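Local coordinates for outer membrane protein assembly factor BamA (Haemophilus ducreyi, PDB 4K3C) that probably assembles and inserts beta-barrel proteins into the outer membrane as part of the Bam complex, at residues A[503-508]-A[526-531]; A[452-457]-A[495-500]; A[161-166]-A[175-180]; A[399-404]-A[519-524]. One frame throughout, in Å; residues are numbered along the deposited sequence.

Overall arrangement
The chain carries two POTRA domains and the transmembrane barrel, and all four contacts lie in the barrel. Contacts 1, 2 and 3 are antiparallel strand pairs of its wall, while contact 4 fixes a loop reaching into the lumen. Contacts 1 and 4 share strand 521-531, and strand 160-169 of contact 3 joins the opposite edge of that strand, closing the barrel. Contact 2 continues the wall beyond contact 1, with centres about 10 Å apart. Contacts 1 and 3 are surface contacts; exposed apolar side chains abound in contact 3, while those of contact 1 are mostly only partly exposed. Contacts 2 and 4 are partly buried, and their charged or amide-bearing side chains reach loops and neighbouring strands on the inner side.

Contact 1: residues A[503-508]-A[526-531]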
loop_
_atom_site.group_PDB
_atom_site.type_symbol
_atom_site.label_atom_id
_atom_site.label_comp_id
_atom_site.label_asym_id
_atom_site.label_seq_id
_atom_site.Cartn_x
_atom_site.Cartn_y
_atom_site.Cartn_z
ATOM N N GLY A 503 4.877 -15.489 11.172
ATOM C CA GLY A 503 4.842 -14.053 11.014
ATOM C C GLY A 503 6.239 -13.474 11.030
ATOM O O GLY A 503 7.216 -14.193 11.259
ATOM N N PRO A 504 6.341 -12.161 10.794
ATOM C CA PRO A 504 7.600 -11.462 10.536
ATOM C C PRO A 504 8.372 -11.055 11.784
ATOM O O PRO A 504 7.894 -10.250 12.578
ATOM C CB PRO A 504 7.139 -10.219 9.784
ATOM C CG PRO A 504 5.791 -9.970 10.310
ATOM C CD PRO A 504 5.183 -11.276 10.631
ATOM N N LEU A 505 9.568 -11.607 11.938
ATOM C CA LEU A 505 10.504 -11.124 12.945
ATOM C C LEU A 505 11.506 -10.213 12.267
ATOM O O LEU A 505 11.942 -10.484 11.146
ATOM C CB LEU A 505 11.271 -12.272 13.583
ATOM C CG LEU A 505 10.483 -13.399 14.237
ATOM C CD1 LEU A 505 9.957 -14.375 13.205
ATOM C CD2 LEU A 505 11.379 -14.103 15.210
ATOM N N SER A 506 11.873 -9.125 12.932
ATOM C CA SER A 506 12.972 -8.298 12.439
ATOM C C SER A 506 13.831 -7.801 13.594
ATOM O O SER A 506 13.333 -7.264 14.580
ATOM C CB SER A 506 12.479 -7.144 11.551
ATOM O OG SER A 506 11.970 -6.069 12.301
ATOM N N PHE A 507 15.129 -8.011 13.473
ATOM C CA PHE A 507 16.043 -7.639 14.532
ATOM C C PHE A 507 17.019 -6.539 14.094
ATOM O O PHE A 507 17.167 -6.240 12.904
ATOM C CB PHE A 507 16.776 -8.877 15.039
ATOM C CG PHE A 507 15.850 -9.978 15.479
ATOM C CD1 PHE A 507 15.396 -10.932 14.571
ATOM C CD2 PHE A 507 15.431 -10.061 16.801
ATOM C CE1 PHE A 507 14.546 -11.952 14.974
ATOM C CE2 PHE A 507 14.583 -11.075 17.216
ATOM C CZ PHE A 507 14.136 -12.025 16.302
ATOM N N SER A 508 17.666 -5.929 15.074
ATOM C CA SER A 508 18.561 -4.827 14.834
ATOM C C SER A 508 19.454 -4.745 16.046
ATOM O O SER A 508 18.971 -4.808 17.181
ATOM C CB SER A 508 17.781 -3.519 14.704
ATOM O OG SER A 508 18.132 -2.595 15.737
ATOM N N PHE A 526 13.645 -4.953 18.155
ATOM C CA PHE A 526 13.112 -6.117 17.455
ATOM C C PHE A 526 11.610 -6.025 17.388
ATOM O O PHE A 526 10.999 -5.483 18.299
ATOM C CB PHE A 526 13.461 -7.393 18.224
ATOM C CG PHE A 526 12.751 -7.502 19.539
ATOM C CD1 PHE A 526 13.228 -6.821 20.660
ATOM C CD2 PHE A 526 11.602 -8.260 19.657
ATOM C CE1 PHE A 526 12.574 -6.891 21.872
ATOM C CE2 PHE A 526 10.938 -8.342 20.870
ATOM C CZ PHE A 526 11.427 -7.659 21.976
ATOM N N THR A 527 11.002 -6.556 16.334
ATOM C CA THR A 527 9.581 -6.848 16.424
ATOM C C THR A 527 9.242 -8.276 16.020
ATOM O O THR A 527 9.988 -8.939 15.290
ATOM C CB THR A 527 8.672 -5.860 15.663
ATOM O OG1 THR A 527 8.952 -5.923 14.265
ATOM C CG2 THR A 527 8.849 -4.466 16.181
ATOM N N VAL A 528 8.098 -8.724 16.528
ATOM C CA VAL A 528 7.612 -10.070 16.348
ATOM C C VAL A 528 6.114 -9.919 16.172
ATOM O O VAL A 528 5.467 -9.205 16.935
ATOM C CB VAL A 528 7.922 -10.919 17.594
ATOM C CG1 VAL A 528 6.857 -11.992 17.800
ATOM C CG2 VAL A 528 9.314 -11.518 17.475
ATOM N N GLY A 529 5.561 -10.552 15.147
ATOM C CA GLY A 529 4.159 -10.364 14.840
ATOM C C GLY A 529 3.530 -11.595 14.231
ATOM O O GLY A 529 4.196 -12.358 13.539
ATOM N N SER A 530 2.245 -11.793 14.499
ATOM C CA SER A 530 1.524 -12.926 13.950
ATOM C C SER A 530 0.107 -12.528 13.646
ATOM O O SER A 530 -0.460 -11.699 14.348
ATOM C CB SER A 530 1.504 -14.080 14.935
ATOM O OG SER A 530 0.723 -15.123 14.392
ATOM N N THR A 531 -0.459 -13.112 12.594
ATOM C CA THR A 531 -1.865 -12.892 12.245
ATOM C C THR A 531 -2.590 -14.216 11.971
ATOM O O THR A 531 -2.021 -15.143 11.393
ATOM C CB THR A 531 -2.047 -11.941 11.023
ATOM O OG1 THR A 531 -1.582 -12.578 9.825
ATOM C CG2 THR A 531 -1.307 -10.618 11.222
#
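Ser506 and Thr527 form the antiparallel hydrogen-bonded pair of this contact. Ser506 N donates to Thr527 O at 3.0 Å, and Thr527 N returns the bond to Ser506 O, also at 3.0 Å. Backbone carbonyls also take CA-H...O contacts: Leu505 CA lies 3.2 Å from Thr527 O, which already accepts the bond from Ser506 N, and further along Gly503 CA lies 3.1 Å from Gly529 O.

Apolar packing occupies the face that carries Phe507 and Phe526, a non-hydrogen-bonded pair. The Phe507 ring, set anti to its own carbonyl carbon (chi1 -55°), brings CD2 to 3.6 Å from Phe526 CB. The Phe526 ring leads away from strand 503-508, so it is the root of one aromatic, not its ring, that meets the other. Leu505 and Val528 run side by side, pointing the same way, with CG of Leu505 3.9 Å from CG2 of Val528.

On the other face the paired side chains are small and polar. Ser506 OG and Thr527 OG1 stand 3.6 Å apart, and both residues touch Met395 of the loop in the barrel interior. Apolar outside, polar inside at this pair: this is the hairpin of neighbouring transmembrane strands, here the last two of the Omp85 barrel.

Contact 2: residues A[452-457]-A[495-500]; sequences NVRTSV and ALQWQS
Val453 faces Trp498, and Arg454 faces Gln497, in an antiparallel pairing held by five backbone hydrogen bonds. Arg454 N to Gln497 O is the straightest of them (2.9 Å, 166° at the hydrogen), and Gln497 N bonds back to Arg454 O. Ser456 and Ala495 exchange a second such couple, and Gln499 N closes the row on Asn452 O at 2.9 Å. That same carbonyl oxygen lies at the edge of the Trp498 indole, near its plane.

Apolar contacts fill the face of Val453, Thr455, Leu496 and Trp498. CB of Val453 meets CB of Trp498 at 3.7 Å, whereas the indole itself leads away, with CB of Ser500 over one of its faces. Thr455 CG2 runs alongside Leu496 CG at 4.1 Å.

On the other face Arg454 and Gln497 lie side by side, joined through their methylenes: CB of Arg454 is 3.9 Å from CG of Gln497. The guanidinium and amide planes are 30° apart.

The polar ends look past the strand pair. Arg454 NH2 bonds to Pro325 O, Asn452 OD1 to Tyr323 OH and Ser456 OG to Glu437 OE2, which implies that the backbone joins the two strands while polar side chains of 452-457 tie that strand to other parts of the barrel.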
loop_
_atom_site.group_PDB
_atom_site.type_symbol
_atom_site.label_atom_id
_atom_site.label_comp_id
_atom_site.label_asym_id
_atom_site.label_seq_id
_atom_site.Cartn_x
_atom_site.Cartn_y
_atom_site.Cartn_z
ATOM N N ASN A 452 13.169 -15.234 2.479
ATOM C CA ASN A 452 12.569 -15.389 3.794
ATOM C C ASN A 452 13.467 -14.823 4.880
ATOM O O ASN A 452 13.000 -14.569 5.956
ATOM C CB ASN A 452 12.187 -16.831 4.110
ATOM C CG ASN A 452 10.946 -17.284 3.401
ATOM O OD1 ASN A 452 10.137 -16.484 2.978
ATOM N ND2 ASN A 452 10.783 -18.583 3.285
ATOM N N VAL A 453 14.746 -14.601 4.595
ATOM C CA VAL A 453 15.612 -13.856 5.501
ATOM C C VAL A 453 16.502 -12.871 4.759
ATOM O O VAL A 453 17.036 -13.177 3.689
ATOM C CB VAL A 453 16.455 -14.787 6.374
ATOM C CG1 VAL A 453 16.452 -16.180 5.779
ATOM C CG2 VAL A 453 17.860 -14.223 6.559
ATOM N N ARG A 454 16.619 -11.685 5.352
ATOM C CA ARG A 454 17.341 -10.556 4.807
ATOM C C ARG A 454 18.303 -9.994 5.851
ATOM O O ARG A 454 17.887 -9.359 6.820
ATOM C CB ARG A 454 16.345 -9.478 4.369
ATOM C CG ARG A 454 16.923 -8.066 4.240
ATOM C CD ARG A 454 16.201 -7.280 3.169
ATOM N NE ARG A 454 16.502 -7.828 1.853
ATOM C CZ ARG A 454 16.058 -7.310 0.716
ATOM N NH1 ARG A 454 16.399 -7.863 -0.440
ATOM N NH2 ARG A 454 15.290 -6.229 0.738
ATOM N N THR A 455 19.593 -10.235 5.661
ATOM C CA THR A 455 20.595 -9.660 6.537
ATOM C C THR A 455 21.194 -8.414 5.887
ATOM O O THR A 455 21.299 -8.347 4.667
ATOM C CB THR A 455 21.696 -10.666 6.828
ATOM O OG1 THR A 455 22.217 -11.146 5.587
ATOM C CG2 THR A 455 21.132 -11.833 7.615
ATOM N N SER A 456 21.574 -7.427 6.696
ATOM C CA SER A 456 22.048 -6.157 6.167
ATOM C C SER A 456 22.918 -5.404 7.156
ATOM O O SER A 456 22.946 -5.724 8.339
ATOM C CB SER A 456 20.865 -5.278 5.776
ATOM O OG SER A 456 20.025 -5.031 6.891
ATOM N N VAL A 457 23.626 -4.400 6.660
ATOM C CA VAL A 457 24.437 -3.531 7.496
ATOM C C VAL A 457 24.106 -2.125 7.070
ATOM O O VAL A 457 24.040 -1.837 5.870
ATOM C CB VAL A 457 25.929 -3.800 7.305
ATOM C CG1 VAL A 457 26.755 -2.677 7.905
ATOM C CG2 VAL A 457 26.300 -5.155 7.930
ATOM N N ALA A 495 21.328 -5.853 10.954
ATOM C CA ALA A 495 19.888 -5.927 10.995
ATOM C C ALA A 495 19.492 -7.233 10.343
ATOM O O ALA A 495 19.911 -7.535 9.225
ATOM C CB ALA A 495 19.279 -4.738 10.266
ATOM N N LEU A 496 18.714 -8.031 11.060
ATOM C CA LEU A 496 18.244 -9.295 10.521
ATOM C C LEU A 496 16.758 -9.193 10.407
ATOM O O LEU A 496 16.103 -8.651 11.291
ATOM C CB LEU A 496 18.589 -10.463 11.449
ATOM C CG LEU A 496 18.491 -11.849 10.795
ATOM C CD1 LEU A 496 19.547 -12.794 11.354
ATOM C CD2 LEU A 496 17.093 -12.459 10.939
ATOM N N GLN A 497 16.204 -9.697 9.322
ATOM C CA GLN A 497 14.781 -9.937 9.357
ATOM C C GLN A 497 14.403 -11.243 8.706
ATOM O O GLN A 497 15.110 -11.744 7.837
ATOM C CB GLN A 497 13.972 -8.761 8.819
ATOM C CG GLN A 497 14.244 -8.345 7.428
ATOM C CD GLN A 497 13.875 -6.888 7.236
ATOM O OE1 GLN A 497 14.066 -6.076 8.142
ATOM N NE2 GLN A 497 13.342 -6.549 6.068
ATOM N N TRP A 498 13.304 -11.816 9.172
ATOM C CA TRP A 498 12.788 -12.988 8.512
ATOM C C TRP A 498 11.278 -13.211 8.612
ATOM O O TRP A 498 10.634 -12.918 9.624
ATOM C CB TRP A 498 13.653 -14.238 8.796
ATOM C CG TRP A 498 13.312 -15.107 9.948
ATOM C CD1 TRP A 498 13.477 -14.826 11.270
ATOM C CD2 TRP A 498 12.829 -16.452 9.878
ATOM N NE1 TRP A 498 13.087 -15.904 12.037
ATOM C CE2 TRP A 498 12.685 -16.914 11.207
ATOM C CE3 TRP A 498 12.484 -17.301 8.825
ATOM C CZ2 TRP A 498 12.215 -18.179 11.510
ATOM C CZ3 TRP A 498 12.024 -18.557 9.125
ATOM C CH2 TRP A 498 11.885 -18.985 10.460
ATOM N N GLN A 499 10.728 -13.684 7.500
ATOM C CA GLN A 499 9.325 -14.012 7.400
ATOM C C GLN A 499 9.199 -15.460 7.789
ATOM O O GLN A 499 9.263 -16.340 6.934
ATOM C CB GLN A 499 8.840 -13.800 5.970
ATOM C CG GLN A 499 9.045 -12.369 5.470
ATOM C CD GLN A 499 8.007 -11.386 5.996
ATOM O OE1 GLN A 499 8.348 -10.298 6.468
ATOM N NE2 GLN A 499 6.732 -11.763 5.911
ATOM N N SER A 500 9.048 -15.700 9.089
ATOM C CA SER A 500 8.876 -17.048 9.612
ATOM C C SER A 500 7.498 -17.565 9.239
ATOM O O SER A 500 6.642 -16.793 8.800
ATOM C CB SER A 500 9.032 -17.054 11.133
ATOM O OG SER A 500 7.903 -16.476 11.763
#

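Contact 3: residues A[161-166]-A[175-180]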
loop_
_atom_site.group_PDB
_atom_site.type_symbol
_atom_site.label_atom_id
_atom_site.label_comp_id
_atom_site.label_asym_id
_atom_site.label_seq_id
_atom_site.Cartn_x
_atom_site.Cartn_y
_atom_site.Cartn_z
ATOM N N SER A 161 -15.157 -12.387 6.732
ATOM C CA SER A 161 -13.940 -12.862 7.360
ATOM C C SER A 161 -13.842 -12.326 8.779
ATOM O O SER A 161 -14.373 -11.256 9.094
ATOM C CB SER A 161 -12.722 -12.397 6.566
ATOM O OG SER A 161 -12.070 -11.299 7.207
ATOM N N ILE A 162 -13.167 -13.073 9.644
ATOM C CA ILE A 162 -12.794 -12.543 10.949
ATOM C C ILE A 162 -11.306 -12.748 11.047
ATOM O O ILE A 162 -10.782 -13.712 10.501
ATOM C CB ILE A 162 -13.555 -13.198 12.137
ATOM C CG1 ILE A 162 -13.295 -12.406 13.422
ATOM C CG2 ILE A 162 -13.145 -14.634 12.321
ATOM C CD1 ILE A 162 -13.953 -12.983 14.654
ATOM N N ASN A 163 -10.612 -11.822 11.689
ATOM C CA ASN A 163 -9.156 -11.888 11.712
ATOM C C ASN A 163 -8.550 -11.276 12.958
ATOM O O ASN A 163 -9.069 -10.301 13.516
ATOM C CB ASN A 163 -8.575 -11.215 10.480
ATOM C CG ASN A 163 -9.013 -9.786 10.364
ATOM O OD1 ASN A 163 -8.447 -8.896 11.006
ATOM N ND2 ASN A 163 -10.048 -9.550 9.559
ATOM N N PHE A 164 -7.440 -11.866 13.384
ATOM C CA PHE A 164 -6.763 -11.472 14.604
ATOM C C PHE A 164 -5.273 -11.360 14.317
ATOM O O PHE A 164 -4.734 -12.054 13.443
ATOM C CB PHE A 164 -6.972 -12.515 15.717
ATOM C CG PHE A 164 -8.413 -12.780 16.067
ATOM C CD1 PHE A 164 -9.166 -13.696 15.344
ATOM C CD2 PHE A 164 -9.004 -12.145 17.148
ATOM C CE1 PHE A 164 -10.495 -13.947 15.679
ATOM C CE2 PHE A 164 -10.338 -12.398 17.495
ATOM C CZ PHE A 164 -11.081 -13.294 16.754
ATOM N N GLY A 165 -4.610 -10.485 15.063
ATOM C CA GLY A 165 -3.162 -10.423 15.057
ATOM C C GLY A 165 -2.671 -10.209 16.471
ATOM O O GLY A 165 -3.387 -9.649 17.292
ATOM N N VAL A 166 -1.460 -10.674 16.757
ATOM C CA VAL A 166 -0.821 -10.494 18.059
ATOM C C VAL A 166 0.631 -10.199 17.757
ATOM O O VAL A 166 1.208 -10.795 16.846
ATOM C CB VAL A 166 -0.891 -11.774 18.935
ATOM C CG1 VAL A 166 -0.216 -11.547 20.265
ATOM C CG2 VAL A 166 -2.326 -12.173 19.163
ATOM N N SER A 175 1.041 -6.000 21.310
ATOM C CA SER A 175 -0.004 -5.531 20.409
ATOM C C SER A 175 -0.924 -6.688 20.057
ATOM O O SER A 175 -0.463 -7.812 19.821
ATOM C CB SER A 175 0.589 -4.948 19.115
ATOM O OG SER A 175 1.626 -4.022 19.386
ATOM N N TYR A 176 -2.224 -6.413 20.049
ATOM C CA TYR A 176 -3.196 -7.294 19.406
ATOM C C TYR A 176 -4.262 -6.468 18.722
ATOM O O TYR A 176 -4.465 -5.299 19.052
ATOM C CB TYR A 176 -3.851 -8.272 20.395
ATOM C CG TYR A 176 -4.213 -7.629 21.688
ATOM C CD1 TYR A 176 -5.412 -6.950 21.838
ATOM C CD2 TYR A 176 -3.334 -7.666 22.758
ATOM C CE1 TYR A 176 -5.736 -6.334 23.036
ATOM C CE2 TYR A 176 -3.647 -7.072 23.952
ATOM C CZ TYR A 176 -4.844 -6.398 24.084
ATOM O OH TYR A 176 -5.133 -5.794 25.281
ATOM N N ASN A 177 -4.941 -7.096 17.773
ATOM C CA ASN A 177 -6.018 -6.461 17.041
ATOM C C ASN A 177 -6.959 -7.560 16.595
ATOM O O ASN A 177 -6.519 -8.686 16.345
ATOM C CB ASN A 177 -5.472 -5.785 15.800
ATOM C CG ASN A 177 -5.007 -6.799 14.757
ATOM O OD1 ASN A 177 -3.906 -7.354 14.853
ATOM N ND2 ASN A 177 -5.861 -7.067 13.770
ATOM N N ALA A 178 -8.246 -7.234 16.493
ATOM C CA ALA A 178 -9.224 -8.104 15.839
ATOM C C ALA A 178 -9.993 -7.254 14.861
ATOM O O ALA A 178 -9.850 -6.029 14.834
ATOM C CB ALA A 178 -10.176 -8.747 16.831
ATOM N N GLY A 179 -10.804 -7.909 14.050
ATOM C CA GLY A 179 -11.565 -7.214 13.041
ATOM C C GLY A 179 -12.538 -8.156 12.382
ATOM O O GLY A 179 -12.335 -9.364 12.314
ATOM N N ILE A 180 -13.621 -7.596 11.890
ATOM C CA ILE A 180 -14.650 -8.408 11.284
ATOM C C ILE A 180 -14.979 -7.689 9.983
ATOM O O ILE A 180 -14.934 -6.450 9.912
ATOM C CB ILE A 180 -15.850 -8.623 12.280
ATOM C CG1 ILE A 180 -16.893 -9.592 11.733
ATOM C CG2 ILE A 180 -16.477 -7.308 12.707
ATOM C CD1 ILE A 180 -17.914 -8.958 10.837
#
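Phe164 leans over to Ala178, with CD2 3.6 Å from the methyl CB. Its ring is set anti to its own carbonyl carbon, beside the backbone N (chi1 -58°), which carries the CD2 and CE2 side of the ring to the alanine. Ile162 reaches across differently: CG1 stands opposite the backbone N (chi1 -169°) and lies 3.4 Å from Gly179 O, an apolar carbon resting against a peptide oxygen. Val166 shares its two methyls out, CG1 approaching Ser175 O at 3.8 Å while CG2 turns to Tyr176 CB. Tyr176 meets strand 160-169 through its root, CB lying 3.4 Å from Gly165 O; beyond it the phenol swings away from that strand and its side chain touches Arg198.

These strands form the first hairpin of the Omp85 barrel. Strand 160-169 also borders the final strand, 521-531, and Val166 is backbone-bonded to Ser530 at that closure.

The face of Asn163 and Asn177 differs in that each asparagine is paired with a glycine. With CG between its backbone N and carbonyl carbon (chi1 58°), the Asn163 amide bends toward the partner strand, its ND2 3.6 Å from Gly179 O, beside a residue without a side chain. In the backbone, Asn163 N donates to Gly179 O at 3.1 Å. Gly165 and Asn177 exchange two backbone bonds, the one from Gly165 N to Asn177 O measuring 2.9 Å.

Contact 4: residues A[399-404]-A[519-524]; sequences RGFAGG and DEIEQF
Phe401 receives CD1 of Ile521 over one face of its ring, a CH-pi contact of 3.8 Å to the centroid. The methyl is offset toward the rim and lies nearest CE2. The phenylalanine belongs to an Arg-Gly-Phe sequence, residues 399-401, which matches the motif of the sixth extracellular loop in the Omp85 family; here that loop meets the start of the final barrel strand.

Beside this contact one good backbone bond joins the segments: Ala402 N donates to Glu520 O at 2.8 Å and almost straight, 175° at the hydrogen; a second, from Glu522 N to Gly400 O, is bent and weak. Gly400 O also has CG2 of Ile521 at 3.3 Å. Ala402 points toward 519-524 and is met by two glutamates: its CB touches the carboxylate end of Glu520 and, at 3.9 Å, CB of Glu522.

Further out, Gln525 accepts a hydrogen bond from Gly400 N through OE1. Arg399, which does not touch 519-524, turns back into the barrel, with a salt bridge to Asp460 and a cation-pi contact with Phe458. Arg489 forms a salt bridge with Asp519, whose OD2 approaches the Phe401 ring obliquely, 4.1 Å from CE2.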
loop_
_atom_site.group_PDB
_atom_site.type_symbol
_atom_site.label_atom_id
_atom_site.label_comp_id
_atom_site.label_asym_id
_atom_site.label_seq_id
_atom_site.Cartn_x
_atom_site.Cartn_y
_atom_site.Cartn_z
ATOM N N ARG A 399 17.657 3.536 14.203
ATOM C CA ARG A 399 17.998 2.394 15.027
ATOM C C ARG A 399 19.084 2.702 16.077
ATOM O O ARG A 399 19.877 3.622 15.907
ATOM C CB ARG A 399 18.321 1.215 14.131
ATOM C CG ARG A 399 17.079 0.788 13.372
ATOM C CD ARG A 399 17.342 -0.315 12.376
ATOM N NE ARG A 399 17.796 0.218 11.095
ATOM C CZ ARG A 399 17.586 -0.377 9.930
ATOM N NH1 ARG A 399 18.035 0.190 8.811
ATOM N NH2 ARG A 399 16.923 -1.533 9.888
ATOM N N GLY A 400 19.073 1.983 17.196
ATOM C CA GLY A 400 19.976 2.302 18.289
ATOM C C GLY A 400 19.466 3.400 19.219
ATOM O O GLY A 400 19.820 3.450 20.393
ATOM N N PHE A 401 18.638 4.299 18.714
ATOM C CA PHE A 401 17.960 5.213 19.626
ATOM C C PHE A 401 16.546 4.707 19.951
ATOM O O PHE A 401 15.896 4.080 19.111
ATOM C CB PHE A 401 17.953 6.632 19.066
ATOM C CG PHE A 401 19.332 7.196 18.838
ATOM C CD1 PHE A 401 20.128 6.720 17.809
ATOM C CD2 PHE A 401 19.834 8.194 19.654
ATOM C CE1 PHE A 401 21.384 7.232 17.596
ATOM C CE2 PHE A 401 21.095 8.709 19.436
ATOM C CZ PHE A 401 21.870 8.223 18.409
ATOM N N ALA A 402 16.077 4.938 21.173
ATOM C CA ALA A 402 14.737 4.476 21.524
ATOM C C ALA A 402 13.708 5.268 20.740
ATOM O O ALA A 402 13.976 6.387 20.307
ATOM C CB ALA A 402 14.485 4.613 22.997
ATOM N N GLY A 403 12.538 4.675 20.544
ATOM C CA GLY A 403 11.466 5.359 19.851
ATOM C C GLY A 403 11.144 6.702 20.491
ATOM O O GLY A 403 11.034 6.818 21.716
ATOM N N GLY A 404 11.031 7.729 19.651
ATOM C CA GLY A 404 10.641 9.059 20.084
ATOM C C GLY A 404 11.626 9.755 20.996
ATOM O O GLY A 404 11.258 10.689 21.705
ATOM N N ASP A 519 20.247 11.723 25.183
ATOM C CA ASP A 519 19.593 10.910 24.172
ATOM C C ASP A 519 19.384 9.477 24.654
ATOM O O ASP A 519 20.321 8.829 25.125
ATOM C CB ASP A 519 20.412 10.939 22.888
ATOM C CG ASP A 519 20.327 12.268 22.202
ATOM O OD1 ASP A 519 19.668 13.160 22.779
ATOM O OD2 ASP A 519 20.915 12.429 21.111
ATOM N N GLU A 520 18.156 8.973 24.555
ATOM C CA GLU A 520 17.935 7.609 25.011
ATOM C C GLU A 520 18.353 6.546 23.999
ATOM O O GLU A 520 17.716 6.379 22.952
ATOM C CB GLU A 520 16.508 7.381 25.426
ATOM C CG GLU A 520 16.268 5.944 25.713
ATOM C CD GLU A 520 14.967 5.749 26.382
ATOM O OE1 GLU A 520 14.529 6.728 27.011
ATOM O OE2 GLU A 520 14.388 4.642 26.283
ATOM N N ILE A 521 19.413 5.819 24.344
ATOM C CA ILE A 521 19.967 4.778 23.488
ATOM C C ILE A 521 19.385 3.403 23.787
ATOM O O ILE A 521 19.522 2.904 24.888
ATOM C CB ILE A 521 21.499 4.680 23.671
ATOM C CG1 ILE A 521 22.158 6.023 23.370
ATOM C CG2 ILE A 521 22.076 3.598 22.779
ATOM C CD1 ILE A 521 21.849 6.558 21.999
ATOM N N GLU A 522 18.755 2.790 22.795
ATOM C CA GLU A 522 18.262 1.417 22.904
ATOM C C GLU A 522 18.846 0.607 21.750
ATOM O O GLU A 522 18.264 0.543 20.668
ATOM C CB GLU A 522 16.736 1.413 22.842
ATOM C CG GLU A 522 16.058 0.058 22.723
ATOM C CD GLU A 522 14.540 0.182 22.613
ATOM O OE1 GLU A 522 14.051 0.919 21.718
ATOM O OE2 GLU A 522 13.836 -0.448 23.434
ATOM N N GLN A 523 20.008 0.007 21.991
ATOM C CA GLN A 523 20.790 -0.686 20.969
ATOM C C GLN A 523 20.102 -1.878 20.318
ATOM O O GLN A 523 20.065 -2.001 19.088
ATOM C CB GLN A 523 22.102 -1.168 21.570
ATOM C CG GLN A 523 22.738 -0.162 22.469
ATOM C CD GLN A 523 24.193 -0.440 22.675
ATOM O OE1 GLN A 523 24.566 -1.312 23.461
ATOM N NE2 GLN A 523 25.033 0.290 21.960
ATOM N N PHE A 524 19.593 -2.784 21.137
ATOM C CA PHE A 524 18.903 -3.926 20.577
ATOM C C PHE A 524 17.413 -3.618 20.474
ATOM O O PHE A 524 16.787 -3.133 21.411
ATOM C CB PHE A 524 19.172 -5.186 21.391
ATOM C CG PHE A 524 18.596 -6.420 20.788
ATOM C CD1 PHE A 524 19.118 -6.939 19.618
ATOM C CD2 PHE A 524 17.527 -7.070 21.394
ATOM C CE1 PHE A 524 18.589 -8.091 19.057
ATOM C CE2 PHE A 524 16.991 -8.220 20.847
ATOM C CZ PHE A 524 17.522 -8.735 19.673
#